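Local structure of diaminopimelate decarboxylase (Methanocaldococcus jannaschii, 1TWI) at residues 337-342 and 379-384; 351-356 and 366-371; 157-162 and 182-187; 134-139 and 190-195. The protein catalyses the pyridoxal phosphate-dependent decarboxylation of meso-diaminopimelate to L-lysine, the last step of lysine biosynthesis by the diaminopimelate pathway. One frame throughout, in Å; residues are numbered along the deposited sequence.

Contacts 1 and 2 lie in the mixed beta sheet, with centres about 10 Å apart. Contact 2 is nested in the loop that contact 1 closes, and Arg368 NH1 reaches His337 O at 2.8 Å. Contacts 3 and 4 lie in the TIM-barrel-like pyridoxal-binding domain, also with centres about 10 Å apart, and meet where Phe157 packs on Ile193. Contacts 1 and 3 have centres about 41 Å apart, on opposite sides of the chain's centre. The side chain of Arg158 in contact 3 is about 4 Å from a bound pyridoxal phosphate. The side chain of His337 is about 12 Å from a bound pyridoxal phosphate. Contact 4 lies away from the cofactor and substrate sites.

Contact 1: 337-342 and 379-384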
loop_
_atom_site.group_PDB
_atom_site.type_symbol
_atom_site.label_atom_id
_atom_site.label_comp_id
_atom_site.label_asym_id
_atom_site.label_seq_id
_atom_site.Cartn_x
_atom_site.Cartn_y
_atom_site.Cartn_z
ATOM N N HIS A 337 9.621 2.807 13.761
ATOM C CA HIS A 337 10.926 2.394 13.254
ATOM C C HIS A 337 11.940 3.398 13.826
ATOM O O HIS A 337 11.654 4.569 13.882
ATOM C CB HIS A 337 11.059 2.446 11.727
ATOM C CG HIS A 337 10.240 1.411 11.019
ATOM N ND1 HIS A 337 10.785 0.259 10.481
ATOM C CD2 HIS A 337 8.909 1.354 10.778
ATOM C CE1 HIS A 337 9.816 -0.462 9.935
ATOM N NE2 HIS A 337 8.668 0.181 10.105
ATOM N N HIS A 338 13.084 2.909 14.280
ATOM C CA HIS A 338 14.172 3.741 14.791
ATOM C C HIS A 338 14.774 4.509 13.572
ATOM O O HIS A 338 14.907 3.970 12.487
ATOM C CB HIS A 338 15.226 2.822 15.411
ATOM C CG HIS A 338 16.311 3.567 16.102
ATOM N ND1 HIS A 338 17.653 3.320 15.866
ATOM C CD2 HIS A 338 16.263 4.585 16.997
ATOM C CE1 HIS A 338 18.388 4.150 16.596
ATOM N NE2 HIS A 338 17.568 4.933 17.283
ATOM N N ILE A 339 15.112 5.769 13.763
ATOM C CA ILE A 339 15.638 6.592 12.689
ATOM C C ILE A 339 16.828 7.389 13.226
ATOM O O ILE A 339 16.750 7.910 14.330
ATOM C CB ILE A 339 14.551 7.607 12.204
ATOM C CG1 ILE A 339 13.351 6.837 11.609
ATOM C CG2 ILE A 339 15.115 8.597 11.130
ATOM C CD1 ILE A 339 12.092 7.719 11.405
ATOM N N ILE A 340 17.909 7.491 12.448
ATOM C CA ILE A 340 19.081 8.277 12.836
ATOM C C ILE A 340 19.620 9.090 11.645
ATOM O O ILE A 340 19.279 8.862 10.469
ATOM C CB ILE A 340 20.285 7.391 13.259
ATOM C CG1 ILE A 340 20.780 6.605 12.030
ATOM C CG2 ILE A 340 19.887 6.388 14.424
ATOM C CD1 ILE A 340 21.986 5.684 12.364
ATOM N N ASN A 341 20.483 10.043 11.972
ATOM C CA ASN A 341 21.181 10.799 10.958
ATOM C C ASN A 341 22.390 9.891 10.729
ATOM O O ASN A 341 22.954 9.353 11.684
ATOM C CB ASN A 341 21.680 12.126 11.527
ATOM C CG ASN A 341 22.154 13.083 10.443
ATOM O OD1 ASN A 341 22.761 12.662 9.434
ATOM N ND2 ASN A 341 21.894 14.375 10.648
ATOM N N CYS A 342 22.788 9.685 9.485
ATOM C CA CYS A 342 23.985 8.876 9.232
ATOM C C CYS A 342 25.266 9.582 9.650
ATOM O O CYS A 342 26.312 8.960 9.662
ATOM C CB CYS A 342 24.111 8.538 7.739
ATOM S SG CYS A 342 22.893 7.230 7.272
ATOM N N LEU A 379 19.328 10.190 6.166
ATOM C CA LEU A 379 18.798 9.578 7.361
ATOM C C LEU A 379 18.646 8.076 7.065
ATOM O O LEU A 379 18.399 7.703 5.907
ATOM C CB LEU A 379 17.407 10.127 7.721
ATOM C CG LEU A 379 17.232 11.638 7.865
ATOM C CD1 LEU A 379 15.835 11.891 8.425
ATOM C CD2 LEU A 379 18.295 12.199 8.868
ATOM N N ALA A 380 18.812 7.225 8.086
ATOM C CA ALA A 380 18.606 5.794 7.928
ATOM C C ALA A 380 17.384 5.381 8.784
ATOM O O ALA A 380 17.299 5.682 10.019
ATOM C CB ALA A 380 19.854 5.017 8.388
ATOM N N ILE A 381 16.451 4.678 8.152
ATOM C CA ILE A 381 15.268 4.197 8.859
ATOM C C ILE A 381 15.559 2.724 9.024
ATOM O O ILE A 381 15.715 1.967 8.041
ATOM C CB ILE A 381 14.002 4.415 7.983
ATOM C CG1 ILE A 381 13.820 5.931 7.727
ATOM C CG2 ILE A 381 12.727 3.850 8.714
ATOM C CD1 ILE A 381 12.906 6.214 6.402
ATOM N N PHE A 382 15.618 2.294 10.278
ATOM C CA PHE A 382 15.939 0.904 10.599
ATOM C C PHE A 382 14.834 -0.125 10.442
ATOM O O PHE A 382 13.661 0.190 10.512
ATOM C CB PHE A 382 16.360 0.769 12.069
ATOM C CG PHE A 382 17.783 1.206 12.362
ATOM C CD1 PHE A 382 18.335 2.320 11.710
ATOM C CD2 PHE A 382 18.524 0.550 13.332
ATOM C CE1 PHE A 382 19.618 2.774 12.052
ATOM C CE2 PHE A 382 19.827 0.986 13.702
ATOM C CZ PHE A 382 20.360 2.100 13.055
ATOM N N ASP A 383 15.268 -1.369 10.259
ATOM C CA ASP A 383 14.400 -2.529 10.327
ATOM C C ASP A 383 13.291 -2.514 9.267
ATOM O O ASP A 383 12.119 -2.695 9.570
ATOM C CB ASP A 383 13.818 -2.555 11.746
ATOM C CG ASP A 383 14.910 -2.625 12.820
ATOM O OD1 ASP A 383 15.846 -3.445 12.641
ATOM O OD2 ASP A 383 14.860 -1.880 13.830
ATOM N N VAL A 384 13.689 -2.309 8.029
ATOM C CA VAL A 384 12.718 -2.277 6.944
ATOM C C VAL A 384 12.926 -3.462 5.997
ATOM O O VAL A 384 12.480 -3.428 4.835
ATOM C CB VAL A 384 12.888 -0.997 6.153
ATOM C CG1 VAL A 384 12.404 0.238 6.965
ATOM C CG2 VAL A 384 14.418 -0.842 5.732
HETATM O O HOH W 1 13.204 0.112 14.505
#
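His337 uses its ring nitrogen ND1 to bind the backbone carbonyl of Phe382 at the end of an antiparallel strand pair. The bond from ND1 to Phe382 O is 2.9 Å and nearly straight, with the acceptor close to the ring plane. The neighbouring backbone groups are paired in turn. Phe382 N gives to His338 O, and Ile340 and Ala380 exchange two bonds as a hydrogen-bonded pair. His338 N gives to a water at 2.8 Å. That water gives to Asp383 OD2, which also forms a salt bridge with Lys257.

His338 ND1 has no polar partner in the model. It sits 3.8 Å above the plane of the Phe382 ring, over its centre. The two rings make a T-shaped pair with planes at 83°, the histidine edge toward the phenylalanine face. His338 CG lies opposite the backbone N (chi1 -174°), which carries the ring edge over the face of Phe382. At the edge of the phenylalanine ring, Ile340 CD1 touches Phe382 CE1 at 3.8 Å. Ile339 and Ile381 share the other sheet face with Leu379, their CG1 atoms 4.0 Å apart.

Asn341 ND2 is held by Asp377 and by Asp371 O. Strand 300-311 pairs with the far side of strand 378-382. Leu379 and Ile381 pack on strand 316-320, while Ile340, Ala380 and Cys342 meet Phe14 of strand 13-16.

Contact 2: 351-356 and 366-371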
loop_
_atom_site.group_PDB
_atom_site.type_symbol
_atom_site.label_atom_id
_atom_site.label_comp_id
_atom_site.label_asym_id
_atom_site.label_seq_id
_atom_site.Cartn_x
_atom_site.Cartn_y
_atom_site.Cartn_z
ATOM N N VAL A 351 12.858 16.441 15.983
ATOM C CA VAL A 351 12.183 16.747 14.722
ATOM C C VAL A 351 11.227 15.619 14.326
ATOM O O VAL A 351 11.297 14.527 14.883
ATOM C CB VAL A 351 13.188 16.892 13.516
ATOM C CG1 VAL A 351 14.177 18.030 13.728
ATOM C CG2 VAL A 351 13.946 15.571 13.313
ATOM N N SER A 352 10.346 15.897 13.361
ATOM C CA SER A 352 9.429 14.890 12.816
ATOM C C SER A 352 9.935 14.685 11.368
ATOM O O SER A 352 10.404 15.617 10.724
ATOM C CB SER A 352 7.992 15.396 12.860
ATOM O OG SER A 352 7.535 15.464 14.217
ATOM N N ILE A 353 9.891 13.455 10.875
ATOM C CA ILE A 353 10.478 13.155 9.565
ATOM C C ILE A 353 9.382 12.733 8.598
ATOM O O ILE A 353 8.645 11.803 8.891
ATOM C CB ILE A 353 11.486 11.941 9.640
ATOM C CG1 ILE A 353 12.715 12.246 10.551
ATOM C CG2 ILE A 353 12.073 11.680 8.270
ATOM C CD1 ILE A 353 12.516 11.938 11.982
ATOM N N ALA A 354 9.304 13.381 7.453
ATOM C CA ALA A 354 8.260 13.045 6.461
ATOM C C ALA A 354 8.786 12.833 5.049
ATOM O O ALA A 354 9.824 13.388 4.674
ATOM C CB ALA A 354 7.228 14.197 6.406
ATOM N N GLY A 355 8.015 12.074 4.256
ATOM C CA GLY A 355 8.355 11.879 2.860
ATOM C C GLY A 355 7.626 12.996 2.106
ATOM O O GLY A 355 7.005 13.862 2.728
ATOM N N GLY A 356 7.687 12.993 0.777
ATOM C CA GLY A 356 7.024 14.051 0.028
ATOM C C GLY A 356 5.650 13.752 -0.600
ATOM O O GLY A 356 5.193 14.509 -1.477
ATOM N N ARG A 366 7.706 10.911 14.474
ATOM C CA ARG A 366 7.402 12.215 15.066
ATOM C C ARG A 366 8.191 12.427 16.387
ATOM O O ARG A 366 8.460 11.469 17.148
ATOM C CB ARG A 366 5.896 12.280 15.353
ATOM C CG ARG A 366 4.999 12.231 14.128
ATOM C CD ARG A 366 3.525 12.132 14.548
ATOM N NE ARG A 366 2.585 12.402 13.441
ATOM C CZ ARG A 366 2.263 11.534 12.469
ATOM N NH1 ARG A 366 2.796 10.311 12.430
ATOM N NH2 ARG A 366 1.383 11.878 11.526
ATOM N N ASP A 367 8.582 13.674 16.633
ATOM C CA ASP A 367 9.288 14.004 17.850
ATOM C C ASP A 367 10.468 13.097 18.104
ATOM O O ASP A 367 10.603 12.547 19.182
ATOM C CB ASP A 367 8.300 13.936 19.008
ATOM C CG ASP A 367 7.101 14.855 18.780
ATOM O OD1 ASP A 367 5.986 14.487 19.165
ATOM O OD2 ASP A 367 7.265 15.953 18.188
ATOM N N ARG A 368 11.316 12.916 17.096
ATOM C CA ARG A 368 12.480 12.082 17.255
ATOM C C ARG A 368 13.716 12.906 17.548
ATOM O O ARG A 368 13.950 13.937 16.922
ATOM C CB ARG A 368 12.720 11.284 15.963
ATOM C CG ARG A 368 11.507 10.424 15.582
ATOM C CD ARG A 368 11.167 9.314 16.660
ATOM N NE ARG A 368 10.236 8.367 16.055
ATOM C CZ ARG A 368 10.589 7.305 15.328
ATOM N NH1 ARG A 368 11.872 7.029 15.118
ATOM N NH2 ARG A 368 9.646 6.520 14.802
ATOM N N GLU A 369 14.543 12.433 18.466
ATOM C CA GLU A 369 15.785 13.146 18.753
ATOM C C GLU A 369 16.819 12.629 17.786
ATOM O O GLU A 369 17.145 11.430 17.764
ATOM C CB GLU A 369 16.287 12.894 20.179
ATOM C CG GLU A 369 17.569 13.659 20.471
ATOM C CD GLU A 369 17.997 13.633 21.971
ATOM O OE1 GLU A 369 18.338 12.560 22.496
ATOM O OE2 GLU A 369 17.984 14.697 22.608
ATOM N N LEU A 370 17.370 13.515 16.981
ATOM C CA LEU A 370 18.387 13.062 16.044
ATOM C C LEU A 370 19.580 14.032 16.083
ATOM O O LEU A 370 19.415 15.182 16.482
ATOM C CB LEU A 370 17.841 13.091 14.593
ATOM C CG LEU A 370 16.499 12.482 14.204
ATOM C CD1 LEU A 370 16.527 12.391 12.710
ATOM C CD2 LEU A 370 16.212 11.171 14.827
ATOM N N ASP A 371 20.744 13.578 15.650
ATOM C CA ASP A 371 21.866 14.513 15.492
ATOM C C ASP A 371 21.375 15.536 14.467
ATOM O O ASP A 371 20.729 15.177 13.461
ATOM C CB ASP A 371 23.130 13.819 14.978
ATOM C CG ASP A 371 23.837 13.007 16.082
ATOM O OD1 ASP A 371 23.159 12.128 16.640
ATOM O OD2 ASP A 371 25.048 13.246 16.393
HETATM O O HOH W 2 8.823 16.834 16.109
#
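A G1 beta bulge interrupts the hairpin of strands 348-354 and 363-371, with Asp367 and Arg368 both facing Val351. Val351 and Arg368 form an antiparallel hydrogen-bonded pair. Val351 N gives to Arg368 O at 2.9 Å, and Arg368 N gives to Val351 O at 2.7 Å. Asp367 N also lies near Val351 O, but its angle is too poor for a bond. Asp367 has the positive phi (51°) expected of the first bulge residue.

A water spans the hairpin beside the bulge. It lies 2.7 Å from Ser352 OG and gives a hydrogen bond to Asp367 OD2. Ser352 OG touches Arg366 CA at 3.4 Å, at the corner where the chain turns.

The apolar contacts lie along the side of Val351 and Ile353. Val351 CG2 meets Leu370 CG at 4.1 Å, the two side chains crossing at about a right angle. Ile353 CD1 touches Leu370 CD1 and also the aliphatic part of Arg368, at CG, 4.0 Å away. The Arg368 chain bends at chi2 (-63°), and its guanidinium leads away from Ile353 to His337 O, which NH1 binds.

Strand 316-320 flanks strand 348-354, and Gly355 O is bound by Lys179 and Asn113 of the second subunit. The short segments 351-354 and 368-371 cross at 88°. The arrangement is that of a G1 bulge in an antiparallel hairpin: the chain turns a corner at 366-367, Asp367 takes a left-handed conformation, and Val351 faces two residues.

Contact 3: 157-162 and 182-187; sequences FRINPN and LDVESG
Asn160 O accepts two hydrogen bonds, from Val184 N at 3.1 Å and from a water at 2.8 Å that is also bound by Glu185 N. The contact belongs to a beta-alpha-beta unit of the TIM-barrel-like domain. In it, strand 182-183 runs parallel to strand 153-160.

Two more backbone bonds join the strands, Leu182 N to Arg158 O and Asn160 N to Leu182 O. A second water accepts from Asn160 ND2 and gives to Asp183 OD2. The same ND2 binds Phe180 O, so two acceptors hold ND2. Asp183 OD1 accepts from Ser186 OG at 2.6 Å and from Ser186 N at 2.8 Å. The backbone bond makes an Asx motif, and the type I turn from Val184 to Gly187 leads into helix 188-198.

The side chain of Arg158 extends into the cofactor pocket, where it touches pyridoxal phosphate; it also packs on Cys358 of the second subunit. On the other side of the strand, Phe157 and Ile159 face helix 188-198. Val184 CG2 presses against Ile159 CB at 3.7 Å. Val184 CG1 lies opposite the backbone N (chi1 166°), which leaves CG2 to make that touch. Leu182 CD1 meets the edge of the Phe157 ring, in its plane, 3.7 Å from CD2.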
loop_
_atom_site.group_PDB
_atom_site.type_symbol
_atom_site.label_atom_id
_atom_site.label_comp_id
_atom_site.label_asym_id
_atom_site.label_seq_id
_atom_site.Cartn_x
_atom_site.Cartn_y
_atom_site.Cartn_z
ATOM N N PHE A 157 -3.244 -29.302 6.842
ATOM C CA PHE A 157 -4.456 -28.564 7.091
ATOM C C PHE A 157 -4.189 -27.429 8.026
ATOM O O PHE A 157 -3.619 -27.637 9.108
ATOM C CB PHE A 157 -5.520 -29.536 7.706
ATOM C CG PHE A 157 -5.928 -30.611 6.759
ATOM C CD1 PHE A 157 -5.086 -31.686 6.499
ATOM C CD2 PHE A 157 -7.078 -30.450 6.002
ATOM C CE1 PHE A 157 -5.382 -32.595 5.461
ATOM C CE2 PHE A 157 -7.385 -31.355 4.956
ATOM C CZ PHE A 157 -6.553 -32.404 4.690
ATOM N N ARG A 158 -4.579 -26.221 7.627
ATOM C CA ARG A 158 -4.367 -25.058 8.508
ATOM C C ARG A 158 -5.565 -25.059 9.459
ATOM O O ARG A 158 -6.700 -24.902 9.039
ATOM C CB ARG A 158 -4.358 -23.738 7.714
ATOM C CG ARG A 158 -4.264 -22.522 8.621
ATOM C CD ARG A 158 -4.095 -21.198 7.834
ATOM N NE ARG A 158 -3.813 -20.087 8.759
ATOM C CZ ARG A 158 -3.438 -18.874 8.382
ATOM N NH1 ARG A 158 -3.308 -18.594 7.089
ATOM N NH2 ARG A 158 -3.193 -17.942 9.302
ATOM N N ILE A 159 -5.295 -25.242 10.739
ATOM C CA ILE A 159 -6.357 -25.304 11.739
ATOM C C ILE A 159 -6.347 -24.091 12.658
ATOM O O ILE A 159 -5.297 -23.463 12.856
ATOM C CB ILE A 159 -6.172 -26.547 12.648
ATOM C CG1 ILE A 159 -4.784 -26.472 13.368
ATOM C CG2 ILE A 159 -6.030 -27.847 11.808
ATOM C CD1 ILE A 159 -4.505 -27.708 14.347
ATOM N N ASN A 160 -7.506 -23.801 13.258
ATOM C CA ASN A 160 -7.649 -22.708 14.230
ATOM C C ASN A 160 -7.942 -23.457 15.536
ATOM O O ASN A 160 -9.075 -23.809 15.795
ATOM C CB ASN A 160 -8.817 -21.856 13.821
ATOM C CG ASN A 160 -8.603 -21.274 12.456
ATOM O OD1 ASN A 160 -7.452 -21.082 12.061
ATOM N ND2 ASN A 160 -9.671 -20.965 11.744
ATOM N N PRO A 161 -6.904 -23.737 16.319
ATOM C CA PRO A 161 -6.969 -24.467 17.596
ATOM C C PRO A 161 -7.771 -23.740 18.632
ATOM O O PRO A 161 -8.017 -22.530 18.521
ATOM C CB PRO A 161 -5.500 -24.676 17.968
ATOM C CG PRO A 161 -4.826 -23.466 17.401
ATOM C CD PRO A 161 -5.596 -23.089 16.128
ATOM N N ASN A 162 -8.173 -24.497 19.648
ATOM C CA ASN A 162 -9.022 -23.966 20.663
ATOM C C ASN A 162 -8.212 -23.217 21.761
ATOM O O ASN A 162 -8.162 -23.659 22.902
ATOM C CB ASN A 162 -9.815 -25.146 21.238
ATOM C CG ASN A 162 -11.047 -24.699 21.998
ATOM O OD1 ASN A 162 -11.623 -25.470 22.777
ATOM N ND2 ASN A 162 -11.468 -23.453 21.769
ATOM N N LEU A 182 -9.323 -23.800 9.351
ATOM C CA LEU A 182 -10.377 -24.783 9.643
ATOM C C LEU A 182 -10.581 -24.818 11.131
ATOM O O LEU A 182 -9.656 -25.183 11.880
ATOM C CB LEU A 182 -9.922 -26.162 9.162
ATOM C CG LEU A 182 -9.630 -26.189 7.653
ATOM C CD1 LEU A 182 -8.784 -27.425 7.296
ATOM C CD2 LEU A 182 -10.939 -26.277 6.866
ATOM N N ASP A 183 -11.766 -24.370 11.556
ATOM C CA ASP A 183 -12.061 -24.303 12.982
ATOM C C ASP A 183 -11.970 -25.710 13.611
ATOM O O ASP A 183 -12.564 -26.683 13.096
ATOM C CB ASP A 183 -13.446 -23.722 13.209
ATOM C CG ASP A 183 -13.691 -23.400 14.672
ATOM O OD1 ASP A 183 -14.448 -24.136 15.328
ATOM O OD2 ASP A 183 -13.088 -22.433 15.179
ATOM N N VAL A 184 -11.196 -25.833 14.682
ATOM C CA VAL A 184 -11.089 -27.120 15.350
ATOM C C VAL A 184 -12.307 -27.383 16.273
ATOM O O VAL A 184 -12.915 -28.461 16.231
ATOM C CB VAL A 184 -9.832 -27.200 16.242
ATOM C CG1 VAL A 184 -9.929 -28.458 17.217
ATOM C CG2 VAL A 184 -8.545 -27.344 15.363
ATOM N N GLU A 185 -12.653 -26.406 17.095
ATOM C CA GLU A 185 -13.692 -26.644 18.102
ATOM C C GLU A 185 -15.032 -27.090 17.602
ATOM O O GLU A 185 -15.631 -28.024 18.185
ATOM C CB GLU A 185 -13.878 -25.419 19.018
ATOM C CG GLU A 185 -14.072 -25.879 20.448
ATOM C CD GLU A 185 -14.678 -24.815 21.394
ATOM O OE1 GLU A 185 -15.039 -25.221 22.547
ATOM O OE2 GLU A 185 -14.778 -23.628 20.984
ATOM N N SER A 186 -15.506 -26.445 16.531
ATOM C CA SER A 186 -16.801 -26.767 15.932
ATOM C C SER A 186 -16.776 -28.090 15.152
ATOM O O SER A 186 -17.818 -28.516 14.660
ATOM C CB SER A 186 -17.197 -25.648 14.974
ATOM O OG SER A 186 -16.191 -25.549 13.927
ATOM N N GLY A 187 -15.592 -28.719 15.033
ATOM C CA GLY A 187 -15.474 -29.979 14.305
ATOM C C GLY A 187 -15.123 -29.897 12.820
ATOM O O GLY A 187 -15.008 -30.936 12.138
HETATM O O HOH W 3 -11.053 -24.154 17.684
HETATM O O HOH W 4 -12.116 -20.538 13.561
#

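Contact 4: 134-139 and 190-195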
loop_
_atom_site.group_PDB
_atom_site.type_symbol
_atom_site.label_atom_id
_atom_site.label_comp_id
_atom_site.label_asym_id
_atom_site.label_seq_id
_atom_site.Cartn_x
_atom_site.Cartn_y
_atom_site.Cartn_z
ATOM N N ASP A 134 -6.870 -24.492 3.480
ATOM C CA ASP A 134 -7.521 -23.485 4.283
ATOM C C ASP A 134 -9.008 -23.699 4.511
ATOM O O ASP A 134 -9.575 -23.139 5.446
ATOM C CB ASP A 134 -7.296 -22.120 3.615
ATOM C CG ASP A 134 -8.003 -20.991 4.345
ATOM O OD1 ASP A 134 -9.213 -20.725 4.057
ATOM O OD2 ASP A 134 -7.346 -20.385 5.237
ATOM N N SER A 135 -9.624 -24.484 3.623
ATOM C CA SER A 135 -11.063 -24.715 3.654
ATOM C C SER A 135 -11.412 -26.044 3.000
ATOM O O SER A 135 -10.591 -26.643 2.252
ATOM C CB SER A 135 -11.785 -23.577 2.890
ATOM O OG SER A 135 -11.421 -23.604 1.523
ATOM N N ILE A 136 -12.632 -26.512 3.257
ATOM C CA ILE A 136 -13.025 -27.744 2.631
ATOM C C ILE A 136 -13.132 -27.523 1.106
ATOM O O ILE A 136 -12.778 -28.397 0.321
ATOM C CB ILE A 136 -14.338 -28.258 3.258
ATOM C CG1 ILE A 136 -13.970 -28.773 4.689
ATOM C CG2 ILE A 136 -14.912 -29.376 2.372
ATOM C CD1 ILE A 136 -15.183 -29.017 5.666
ATOM N N SER A 137 -13.567 -26.327 0.714
ATOM C CA SER A 137 -13.706 -25.981 -0.706
ATOM C C SER A 137 -12.347 -26.179 -1.384
ATOM O O SER A 137 -12.247 -26.776 -2.478
ATOM C CB SER A 137 -14.111 -24.514 -0.829
ATOM O OG SER A 137 -14.291 -24.155 -2.200
ATOM N N GLU A 138 -11.288 -25.657 -0.749
ATOM C CA GLU A 138 -9.936 -25.829 -1.317
ATOM C C GLU A 138 -9.563 -27.328 -1.388
ATOM O O GLU A 138 -9.031 -27.814 -2.394
ATOM C CB GLU A 138 -8.874 -25.063 -0.483
ATOM C CG GLU A 138 -7.414 -25.334 -0.976
ATOM C CD GLU A 138 -6.373 -24.755 -0.037
ATOM O OE1 GLU A 138 -6.733 -23.820 0.728
ATOM O OE2 GLU A 138 -5.209 -25.230 -0.088
ATOM N N LEU A 139 -9.828 -28.078 -0.313
ATOM C CA LEU A 139 -9.504 -29.517 -0.324
ATOM C C LEU A 139 -10.174 -30.188 -1.551
ATOM O O LEU A 139 -9.514 -30.948 -2.283
ATOM C CB LEU A 139 -10.001 -30.239 0.971
ATOM C CG LEU A 139 -9.809 -31.783 0.957
ATOM C CD1 LEU A 139 -8.321 -32.145 1.003
ATOM C CD2 LEU A 139 -10.540 -32.438 2.153
ATOM N N MET A 190 -11.635 -31.547 11.866
ATOM C CA MET A 190 -11.685 -33.015 11.852
ATOM C C MET A 190 -12.494 -33.497 10.618
ATOM O O MET A 190 -12.144 -34.488 9.962
ATOM C CB MET A 190 -12.336 -33.548 13.138
ATOM C CG MET A 190 -12.502 -35.095 13.177
ATOM S SD MET A 190 -10.940 -35.951 13.292
ATOM C CE MET A 190 -10.367 -35.585 15.097
ATOM N N LYS A 191 -13.596 -32.808 10.318
ATOM C CA LYS A 191 -14.404 -33.194 9.138
ATOM C C LYS A 191 -13.555 -33.110 7.841
ATOM O O LYS A 191 -13.570 -34.028 7.008
ATOM C CB LYS A 191 -15.613 -32.278 9.029
ATOM C CG LYS A 191 -16.556 -32.514 7.840
ATOM C CD LYS A 191 -17.676 -31.450 7.968
ATOM C CE LYS A 191 -18.141 -30.955 6.598
ATOM N NZ LYS A 191 -19.155 -31.811 5.941
ATOM N N ALA A 192 -12.782 -32.026 7.699
ATOM C CA ALA A 192 -11.959 -31.863 6.504
ATOM C C ALA A 192 -10.917 -32.972 6.380
ATOM O O ALA A 192 -10.699 -33.543 5.296
ATOM C CB ALA A 192 -11.258 -30.461 6.502
ATOM N N ILE A 193 -10.234 -33.277 7.472
ATOM C CA ILE A 193 -9.215 -34.298 7.391
ATOM C C ILE A 193 -9.836 -35.685 7.141
ATOM O O ILE A 193 -9.245 -36.502 6.414
ATOM C CB ILE A 193 -8.338 -34.310 8.697
ATOM C CG1 ILE A 193 -7.530 -33.000 8.750
ATOM C CG2 ILE A 193 -7.445 -35.573 8.763
ATOM C CD1 ILE A 193 -6.853 -32.788 10.043
ATOM N N LYS A 194 -10.991 -35.977 7.743
ATOM C CA LYS A 194 -11.579 -37.304 7.493
ATOM C C LYS A 194 -12.038 -37.372 6.014
ATOM O O LYS A 194 -11.936 -38.429 5.382
ATOM C CB LYS A 194 -12.746 -37.543 8.475
ATOM C CG LYS A 194 -12.219 -38.080 9.811
ATOM C CD LYS A 194 -13.344 -38.391 10.797
ATOM C CE LYS A 194 -12.754 -39.122 11.975
ATOM N NZ LYS A 194 -13.824 -39.635 12.901
ATOM N N MET A 195 -12.532 -36.248 5.486
ATOM C CA MET A 195 -12.904 -36.191 4.062
ATOM C C MET A 195 -11.681 -36.473 3.202
ATOM O O MET A 195 -11.736 -37.253 2.235
ATOM C CB MET A 195 -13.457 -34.793 3.685
ATOM C CG MET A 195 -14.849 -34.528 4.258
ATOM S SD MET A 195 -15.569 -32.984 3.598
ATOM C CE MET A 195 -14.882 -32.986 1.866
#
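Ile136 and Leu139, one turn apart on helix 136-149, meet Ala192 and Met195 of helix 188-198. The contact between the two segments is apolar, with no hydrogen bond across it.

The branches of Ile136 reach three residues. Its CG1 touches Ala192 CB at 3.7 Å. Its CG2 meets Met195 CE at 3.6 Å, with the sulfur only slightly farther away. Its CD1 lies against the aliphatic part of Lys191, 3.7 Å from CE. Ile136 crosses both Lys191 and Met195 at about a right angle. Met195 bends at its last torsion (chi3 34°), and its methyl end thus comes against Ile136 CG2. Leu139 turns its CG opposite the backbone N (chi1 174°). Its CD2 then rests against helix 188-198, 3.3 Å from Ala192 O and 4.0 Å from Met195 CB.

The polar bonds stay within segment 134-139 or lead outward. Ser135 is the N-cap of helix 136-149, and its OG accepts from Glu138 N at 3.1 Å. Glu138 OE1 accepts in turn from Asp134 N at 2.8 Å, the donor coming from above the carboxylate plane. Glu138 OE2 makes a salt bridge with Lys115.

Both helices lie outside the parallel strands of the barrel. Leu139 packs inward on Val133 of strand 130-133, and it shares Phe157 of strand 153-160 with Ile193. Helix 219-237 receives Met190 and Ile193 from helix 188-198. At the start of helix 136-149, Asp134 forms a salt bridge with Lys310 of the second subunit, and Ser137 binds His308 of that subunit.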